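Local atomic coordinates of soluble lytic murein transglycosylase (Pseudomonas aeruginosa, PDB entry 5OHU), a protein that probably cleaves the glycan strands of bacterial peptidoglycan as a lytic transglycosylase, turning over cell-wall murein. Residues Ile472-Arg484 with Trp495-Met507. Sequence-based numbering, arbitrary orientation.
Sequences IRFPMAHRATLVR and WIFAITRQESAFM. With PO4 (phosphate ion), chain I; PO4 (phosphate ion), chain H.
L482 holds CG anti to its carbonyl carbon, beside the backbone N, and CD1 continues extended from CA, which carries this methyl over the ring of F497. CD1 lies 3.4 Å from the F497 ring centroid and 9° off the ring normal, a CH-pi contact over the middle of the face. V483 CG2 reaches the edge of the same ring, 3.9 Å from F497 CE1, while M476 brings SD obliquely to within 3.9 Å of F497 CE2, a Met-aromatic contact. The ring is thus met from several directions by the loop and the first turns of helix 479-488.

F506 is the second ring in the contact. P475 O stands over one face, nearer its rim than its centre; T500 CG2, from F506's own segment, covers the opposite face, and L482 CD1 and A477 O come to the edge. P475 CG adds an apolar contact at 3.6 Å from F506 CD1.

In R501 the turn at chi2 directs NE at R473 O, to which it donates at 2.6 Å with an N-H...O angle of 152°; this joins the backbone at R473 to helix 493-504. H478, at the N-cap of helix 479-488, donates from NE2 to a phosphate ion that probably came with the crystallisation solution.

The short axes of 479-484 and 495-504 come within 9.9 Å, their N-to-C directions 123° apart. Segment 495-507 lies in the transglycosylase SLT region, probably the lysozyme-like catalytic domain. Helix 605-624 packs against F474, R501 and F506: its Y621 hydrogen-bonds P475 O and meets the rings of F474 and F497, while helix 454-463 touches R501 through I458.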
loop_
_atom_site.group_PDB
_atom_site.type_symbol
_atom_site.label_atom_id
_atom_site.label_comp_id
_atom_site.label_asym_id
_atom_site.label_seq_id
_atom_site.Cartn_x
_atom_site.Cartn_y
_atom_site.Cartn_z
ATOM N N ILE A 472 -17.458 -14.792 4.903
ATOM C CA ILE A 472 -16.427 -14.566 3.898
ATOM C C ILE A 472 -15.274 -13.774 4.489
ATOM O O ILE A 472 -14.108 -14.100 4.262
ATOM C CB ILE A 472 -17.014 -13.867 2.659
ATOM C CG1 ILE A 472 -17.998 -14.790 1.936
ATOM C CG2 ILE A 472 -15.891 -13.451 1.712
ATOM C CD1 ILE A 472 -18.370 -14.297 0.560
ATOM N N ARG A 473 -15.572 -12.736 5.273
ATOM C CA ARG A 473 -14.503 -11.882 5.770
ATOM C C ARG A 473 -13.645 -12.571 6.823
ATOM O O ARG A 473 -12.516 -12.127 7.062
ATOM C CB ARG A 473 -15.077 -10.579 6.336
ATOM C CG ARG A 473 -15.573 -9.584 5.269
ATOM C CD ARG A 473 -16.026 -8.261 5.898
ATOM N NE ARG A 473 -14.918 -7.569 6.559
ATOM C CZ ARG A 473 -15.031 -6.886 7.692
ATOM N NH1 ARG A 473 -16.206 -6.812 8.300
ATOM N NH2 ARG A 473 -13.962 -6.292 8.227
ATOM N N PHE A 474 -14.136 -13.640 7.450
ATOM C CA PHE A 474 -13.441 -14.278 8.569
ATOM C C PHE A 474 -13.490 -15.798 8.428
ATOM O O PHE A 474 -14.240 -16.493 9.115
ATOM C CB PHE A 474 -14.014 -13.773 9.895
ATOM C CG PHE A 474 -13.819 -12.300 10.058
ATOM C CD1 PHE A 474 -12.547 -11.800 10.282
ATOM C CD2 PHE A 474 -14.862 -11.407 9.860
ATOM C CE1 PHE A 474 -12.317 -10.438 10.374
ATOM C CE2 PHE A 474 -14.639 -10.027 9.957
ATOM C CZ PHE A 474 -13.363 -9.548 10.205
ATOM N N PRO A 475 -12.656 -16.341 7.548
ATOM C CA PRO A 475 -12.629 -17.794 7.368
ATOM C C PRO A 475 -12.152 -18.521 8.619
ATOM O O PRO A 475 -11.434 -17.971 9.464
ATOM C CB PRO A 475 -11.638 -17.990 6.210
ATOM C CG PRO A 475 -10.951 -16.675 6.026
ATOM C CD PRO A 475 -11.867 -15.628 6.533
ATOM N N MET A 476 -12.539 -19.803 8.709
ATOM C CA MET A 476 -12.235 -20.645 9.864
ATOM C C MET A 476 -11.416 -21.873 9.491
ATOM O O MET A 476 -11.481 -22.883 10.197
ATOM C CB MET A 476 -13.525 -21.086 10.553
ATOM C CG MET A 476 -14.379 -19.945 11.064
ATOM S SD MET A 476 -13.740 -19.322 12.624
ATOM C CE MET A 476 -14.117 -20.683 13.723
ATOM N N ALA A 477 -10.676 -21.827 8.387
ATOM C CA ALA A 477 -9.914 -22.997 7.966
ATOM C C ALA A 477 -8.845 -23.348 8.998
ATOM O O ALA A 477 -8.255 -22.470 9.630
ATOM C CB ALA A 477 -9.265 -22.754 6.602
ATOM N N HIS A 478 -8.594 -24.648 9.160
ATOM C CA HIS A 478 -7.579 -25.164 10.079
ATOM C C HIS A 478 -7.911 -24.837 11.526
ATOM O O HIS A 478 -7.016 -24.727 12.371
ATOM C CB HIS A 478 -6.184 -24.653 9.705
ATOM C CG HIS A 478 -5.879 -24.818 8.251
ATOM N ND1 HIS A 478 -5.551 -26.038 7.697
ATOM C CD2 HIS A 478 -5.893 -23.931 7.230
ATOM C CE1 HIS A 478 -5.356 -25.891 6.399
ATOM N NE2 HIS A 478 -5.561 -24.623 6.090
ATOM N N ARG A 479 -9.216 -24.730 11.792
ATOM C CA ARG A 479 -9.733 -24.392 13.110
ATOM C C ARG A 479 -9.188 -25.300 14.211
ATOM O O ARG A 479 -8.830 -24.823 15.296
ATOM C CB ARG A 479 -11.260 -24.471 13.069
ATOM C CG ARG A 479 -11.942 -24.266 14.407
ATOM C CD ARG A 479 -13.456 -24.296 14.236
ATOM N NE ARG A 479 -14.137 -24.114 15.510
ATOM C CZ ARG A 479 -15.397 -23.714 15.629
ATOM N NH1 ARG A 479 -16.111 -23.442 14.542
ATOM N NH2 ARG A 479 -15.938 -23.579 16.835
ATOM N N ALA A 480 -9.153 -26.614 13.967
ATOM C CA ALA A 480 -8.808 -27.552 15.032
ATOM C C ALA A 480 -7.371 -27.344 15.497
ATOM O O ALA A 480 -7.098 -27.298 16.701
ATOM C CB ALA A 480 -9.030 -28.997 14.565
ATOM N N THR A 481 -6.438 -27.213 14.550
ATOM C CA THR A 481 -5.052 -26.926 14.904
ATOM C C THR A 481 -4.897 -25.530 15.511
ATOM O O THR A 481 -4.109 -25.345 16.444
ATOM C CB THR A 481 -4.153 -27.069 13.675
ATOM O OG1 THR A 481 -4.320 -28.380 13.113
ATOM C CG2 THR A 481 -2.683 -26.865 14.063
ATOM N N LEU A 482 -5.626 -24.532 14.999
ATOM C CA LEU A 482 -5.521 -23.192 15.577
ATOM C C LEU A 482 -5.924 -23.182 17.050
ATOM O O LEU A 482 -5.223 -22.599 17.890
ATOM C CB LEU A 482 -6.366 -22.204 14.781
ATOM C CG LEU A 482 -5.839 -21.738 13.414
ATOM C CD1 LEU A 482 -6.727 -20.670 12.834
ATOM C CD2 LEU A 482 -4.473 -21.118 13.577
ATOM N N VAL A 483 -7.042 -23.835 17.384
ATOM C CA VAL A 483 -7.530 -23.854 18.759
ATOM C C VAL A 483 -6.591 -24.661 19.653
ATOM O O VAL A 483 -6.264 -24.245 20.772
ATOM C CB VAL A 483 -8.978 -24.389 18.781
ATOM C CG1 VAL A 483 -9.488 -24.579 20.212
ATOM C CG2 VAL A 483 -9.903 -23.411 18.020
ATOM N N ARG A 484 -6.116 -25.808 19.163
ATOM C CA ARG A 484 -5.208 -26.642 19.942
ATOM C C ARG A 484 -3.904 -25.911 20.266
ATOM O O ARG A 484 -3.466 -25.882 21.421
ATOM C CB ARG A 484 -4.928 -27.943 19.187
ATOM C CG ARG A 484 -3.870 -28.794 19.851
ATOM C CD ARG A 484 -3.612 -30.062 19.093
ATOM N NE ARG A 484 -4.883 -30.689 18.735
ATOM C CZ ARG A 484 -5.261 -30.997 17.498
ATOM N NH1 ARG A 484 -4.448 -30.736 16.484
ATOM N NH2 ARG A 484 -6.446 -31.572 17.301
ATOM N N TRP A 495 -7.249 -14.652 19.137
ATOM C CA TRP A 495 -6.110 -13.826 18.764
ATOM C C TRP A 495 -5.319 -14.463 17.628
ATOM O O TRP A 495 -4.916 -13.776 16.683
ATOM C CB TRP A 495 -5.225 -13.592 19.986
ATOM C CG TRP A 495 -4.177 -12.532 19.788
ATOM C CD1 TRP A 495 -4.290 -11.367 19.058
ATOM C CD2 TRP A 495 -2.845 -12.548 20.314
ATOM N NE1 TRP A 495 -3.106 -10.657 19.117
ATOM C CE2 TRP A 495 -2.205 -11.360 19.879
ATOM C CE3 TRP A 495 -2.130 -13.449 21.118
ATOM C CZ2 TRP A 495 -0.881 -11.056 20.218
ATOM C CZ3 TRP A 495 -0.812 -13.145 21.463
ATOM C CH2 TRP A 495 -0.206 -11.953 21.019
ATOM N N ILE A 496 -5.118 -15.782 17.678
ATOM C CA ILE A 496 -4.320 -16.416 16.642
ATOM C C ILE A 496 -5.085 -16.473 15.312
ATOM O O ILE A 496 -4.488 -16.309 14.241
ATOM C CB ILE A 496 -3.853 -17.799 17.130
ATOM C CG1 ILE A 496 -2.752 -18.349 16.241
ATOM C CG2 ILE A 496 -4.991 -18.789 17.155
ATOM C CD1 ILE A 496 -2.168 -19.640 16.780
ATOM N N PHE A 497 -6.400 -16.696 15.344
ATOM C CA PHE A 497 -7.204 -16.523 14.138
ATOM C C PHE A 497 -7.055 -15.106 13.589
ATOM O O PHE A 497 -6.884 -14.913 12.380
ATOM C CB PHE A 497 -8.677 -16.802 14.428
ATOM C CG PHE A 497 -9.030 -18.251 14.501
ATOM C CD1 PHE A 497 -8.738 -18.990 15.634
ATOM C CD2 PHE A 497 -9.695 -18.867 13.454
ATOM C CE1 PHE A 497 -9.073 -20.322 15.712
ATOM C CE2 PHE A 497 -10.043 -20.202 13.530
ATOM C CZ PHE A 497 -9.730 -20.928 14.662
ATOM N N ALA A 498 -7.126 -14.102 14.477
ATOM C CA ALA A 498 -6.976 -12.709 14.065
ATOM C C ALA A 498 -5.616 -12.447 13.425
ATOM O O ALA A 498 -5.530 -11.798 12.379
ATOM C CB ALA A 498 -7.177 -11.779 15.264
ATOM N N ILE A 499 -4.539 -12.922 14.052
ATOM C CA ILE A 499 -3.212 -12.698 13.498
ATOM C C ILE A 499 -3.109 -13.371 12.138
ATOM O O ILE A 499 -2.578 -12.802 11.176
ATOM C CB ILE A 499 -2.142 -13.211 14.482
ATOM C CG1 ILE A 499 -2.042 -12.289 15.703
ATOM C CG2 ILE A 499 -0.786 -13.440 13.778
ATOM C CD1 ILE A 499 -1.160 -11.063 15.504
ATOM N N THR A 500 -3.652 -14.582 12.029
ATOM C CA THR A 500 -3.638 -15.285 10.755
ATOM C C THR A 500 -4.455 -14.541 9.709
ATOM O O THR A 500 -4.018 -14.384 8.564
ATOM C CB THR A 500 -4.169 -16.698 10.958
ATOM O OG1 THR A 500 -3.313 -17.375 11.877
ATOM C CG2 THR A 500 -4.211 -17.452 9.651
ATOM N N ARG A 501 -5.640 -14.062 10.090
ATOM C CA ARG A 501 -6.480 -13.342 9.144
ATOM C C ARG A 501 -5.766 -12.101 8.598
ATOM O O ARG A 501 -5.835 -11.816 7.396
ATOM C CB ARG A 501 -7.806 -12.991 9.821
ATOM C CG ARG A 501 -8.620 -11.896 9.134
ATOM C CD ARG A 501 -9.111 -12.297 7.755
ATOM N NE ARG A 501 -10.023 -11.281 7.250
ATOM C CZ ARG A 501 -9.625 -10.196 6.594
ATOM N NH1 ARG A 501 -8.330 -10.001 6.361
ATOM N NH2 ARG A 501 -10.519 -9.312 6.173
ATOM N N GLN A 502 -5.040 -11.378 9.455
ATOM C CA GLN A 502 -4.299 -10.192 9.031
ATOM C C GLN A 502 -3.078 -10.549 8.194
ATOM O O GLN A 502 -2.808 -9.901 7.181
ATOM C CB GLN A 502 -3.872 -9.388 10.266
ATOM C CG GLN A 502 -2.933 -8.219 10.045
ATOM C CD GLN A 502 -3.479 -7.145 9.089
ATOM O OE1 GLN A 502 -2.742 -6.628 8.238
ATOM N NE2 GLN A 502 -4.788 -6.887 9.159
ATOM N N GLU A 503 -2.338 -11.580 8.590
ATOM C CA GLU A 503 -1.056 -11.860 7.956
ATOM C C GLU A 503 -1.234 -12.434 6.553
ATOM O O GLU A 503 -0.571 -12.000 5.606
ATOM C CB GLU A 503 -0.238 -12.823 8.831
ATOM C CG GLU A 503 0.360 -12.198 10.092
ATOM C CD GLU A 503 1.411 -11.127 9.789
ATOM O OE1 GLU A 503 1.706 -10.314 10.684
ATOM O OE2 GLU A 503 1.940 -11.092 8.656
ATOM N N SER A 504 -2.110 -13.425 6.407
ATOM C CA SER A 504 -2.233 -14.181 5.171
ATOM C C SER A 504 -3.641 -14.225 4.613
ATOM O O SER A 504 -3.815 -14.699 3.484
ATOM C CB SER A 504 -1.774 -15.634 5.380
ATOM O OG SER A 504 -2.702 -16.311 6.225
ATOM N N ALA A 505 -4.648 -13.787 5.374
ATOM C CA ALA A 505 -6.050 -13.982 4.997
ATOM C C ALA A 505 -6.315 -15.454 4.699
ATOM O O ALA A 505 -7.056 -15.807 3.780
ATOM C CB ALA A 505 -6.435 -13.100 3.806
ATOM N N PHE A 506 -5.650 -16.319 5.463
ATOM C CA PHE A 506 -5.837 -17.762 5.426
ATOM C C PHE A 506 -5.420 -18.400 4.108
ATOM O O PHE A 506 -5.879 -19.493 3.778
ATOM C CB PHE A 506 -7.282 -18.126 5.767
ATOM C CG PHE A 506 -7.564 -18.075 7.231
ATOM C CD1 PHE A 506 -7.898 -16.871 7.843
ATOM C CD2 PHE A 506 -7.466 -19.226 8.009
ATOM C CE1 PHE A 506 -8.142 -16.815 9.202
ATOM C CE2 PHE A 506 -7.720 -19.185 9.365
ATOM C CZ PHE A 506 -8.057 -17.979 9.965
ATOM N N MET A 507 -4.525 -17.775 3.356
ATOM C CA MET A 507 -3.893 -18.440 2.224
ATOM C C MET A 507 -2.578 -19.040 2.702
ATOM O O MET A 507 -1.606 -18.316 2.935
ATOM C CB MET A 507 -3.691 -17.471 1.066
ATOM C CG MET A 507 -4.999 -16.868 0.577
ATOM S SD MET A 507 -6.196 -17.835 -0.417
ATOM C CE MET A 507 -6.970 -18.951 0.755
HETATM P P PO4 I . -5.945 -29.007 9.660
HETATM O O1 PO4 I . -5.265 -30.340 9.866
HETATM O O2 PO4 I . -7.127 -29.185 8.733
HETATM O O3 PO4 I . -4.957 -28.059 9.022
HETATM O O4 PO4 I . -6.415 -28.458 10.989
HETATM P P PO4 H . -5.757 -22.821 2.760
HETATM O O1 PO4 H . -5.286 -24.253 2.698
HETATM O O2 PO4 H . -5.615 -22.323 4.178
HETATM O O3 PO4 H . -4.940 -21.972 1.812
HETATM O O4 PO4 H . -7.204 -22.744 2.345
#